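Local structure of neuraminidase (Influenza A virus, 4GDI) at residues D345-V348 with M352-E355. The protein is a neuraminidase-like glycoprotein of the bat influenza A virus surface that may remove terminal sialic acid from glycoconjugates, though its putative active site has diverged. Sequence-based numbering, arbitrary orientation.
Sequences DQTV and MIQE
D345 and I353 pair backbone to backbone through two nearly straight hydrogen bonds. D345 N gives its hydrogen to I353 O at 2.9 Å, and I353 N returns one to D345 O at 3.0 Å. M352 CA also lies 3.5 Å from D345 O, a CA-H...O contact beside the second bond. The packed side lies with T347 and I353, both buried. T347 CG2 meets I353 CG2 and CG1, each at 3.8 Å, and the two side chains cross at about a right angle. I353 CG1 sits between its backbone N and carbonyl carbon (chi1 60°), which places it beside D345 CB, on the same face of the sheet, at 4.0 Å. W30 and Y60 touch I353 from outside the pair.

Strands 338-346 and 352-362 form an antiparallel hairpin, the two inner strands of a four-stranded sheet that is one blade of the neuraminidase beta-propeller. T347 OG1 is hydrogen-bonded within the connecting loop, to G351 O and L350 N.

The opposite face, with Q346 and M352, is looser. Q346 is exposed, and M352 is partly so. Bends at chi2 and chi3 fold the M352 chain back, bringing CE to 3.2 Å from Q346 OE1, across a side chain running roughly perpendicular to it. The amide NE2 of Q346 makes a weak bond to T347 O at 3.3 Å.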
loop_
_atom_site.group_PDB
_atom_site.type_symbol
_atom_site.label_atom_id
_atom_site.label_comp_id
_atom_site.label_asym_id
_atom_site.label_seq_id
_atom_site.Cartn_x
_atom_site.Cartn_y
_atom_site.Cartn_z
ATOM N N ASP A 345 19.546 8.364 -18.517
ATOM C CA ASP A 345 19.458 9.758 -18.090
ATOM C C ASP A 345 20.707 10.136 -17.285
ATOM O O ASP A 345 21.208 9.342 -16.469
ATOM C CB ASP A 345 18.206 9.970 -17.236
ATOM C CG ASP A 345 16.917 9.614 -17.977
ATOM O OD1 ASP A 345 16.728 10.106 -19.112
ATOM O OD2 ASP A 345 16.098 8.844 -17.419
ATOM N N GLN A 346 21.219 11.340 -17.525
ATOM C CA GLN A 346 22.387 11.819 -16.784
ATOM C C GLN A 346 21.939 12.452 -15.470
ATOM O O GLN A 346 20.985 13.226 -15.443
ATOM C CB GLN A 346 23.173 12.836 -17.613
ATOM C CG GLN A 346 24.498 13.248 -16.977
ATOM C CD GLN A 346 25.439 12.071 -16.775
ATOM O OE1 GLN A 346 25.548 11.197 -17.636
ATOM N NE2 GLN A 346 26.117 12.039 -15.628
ATOM N N THR A 347 22.608 12.118 -14.373
ATOM C CA THR A 347 22.264 12.741 -13.098
ATOM C C THR A 347 23.425 13.594 -12.599
ATOM O O THR A 347 24.560 13.425 -13.026
ATOM C CB THR A 347 21.856 11.707 -12.016
ATOM O OG1 THR A 347 23.023 11.087 -11.460
ATOM C CG2 THR A 347 20.918 10.624 -12.615
ATOM N N VAL A 348 23.133 14.514 -11.693
ATOM C CA VAL A 348 24.155 15.435 -11.227
ATOM C C VAL A 348 25.056 14.764 -10.194
ATOM O O VAL A 348 26.254 15.030 -10.156
ATOM C CB VAL A 348 23.540 16.741 -10.679
ATOM C CG1 VAL A 348 22.661 16.474 -9.465
ATOM C CG2 VAL A 348 24.641 17.741 -10.342
ATOM N N MET A 352 25.107 7.950 -14.607
ATOM C CA MET A 352 24.099 7.549 -15.574
ATOM C C MET A 352 23.156 6.538 -14.946
ATOM O O MET A 352 23.595 5.537 -14.364
ATOM C CB MET A 352 24.774 6.925 -16.800
ATOM C CG MET A 352 23.797 6.481 -17.879
ATOM S SD MET A 352 24.058 7.288 -19.471
ATOM C CE MET A 352 23.725 8.999 -19.051
ATOM N N ILE A 353 21.860 6.810 -15.040
ATOM C CA ILE A 353 20.866 5.847 -14.587
ATOM C C ILE A 353 20.080 5.400 -15.805
ATOM O O ILE A 353 20.079 6.080 -16.828
ATOM C CB ILE A 353 19.893 6.443 -13.541
ATOM C CG1 ILE A 353 19.131 7.623 -14.131
ATOM C CG2 ILE A 353 20.646 6.886 -12.295
ATOM C CD1 ILE A 353 18.027 8.134 -13.244
ATOM N N GLN A 354 19.432 4.246 -15.704
ATOM C CA GLN A 354 18.499 3.833 -16.747
ATOM C C GLN A 354 17.102 3.617 -16.176
ATOM O O GLN A 354 16.924 3.067 -15.084
ATOM C CB GLN A 354 18.979 2.579 -17.472
ATOM C CG GLN A 354 19.432 1.473 -16.573
ATOM C CD GLN A 354 20.889 1.610 -16.222
ATOM O OE1 GLN A 354 21.650 2.242 -16.956
ATOM N NE2 GLN A 354 21.290 1.029 -15.091
ATOM N N GLU A 355 16.119 4.075 -16.936
ATOM C CA GLU A 355 14.726 3.871 -16.615
ATOM C C GLU A 355 14.064 3.115 -17.768
ATOM O O GLU A 355 14.325 3.396 -18.940
ATOM C CB GLU A 355 14.060 5.230 -16.388
ATOM C CG GLU A 355 14.193 5.738 -14.955
ATOM C CD GLU A 355 13.436 4.865 -13.973
ATOM O OE1 GLU A 355 12.262 4.534 -14.263
ATOM O OE2 GLU A 355 14.017 4.499 -12.927
#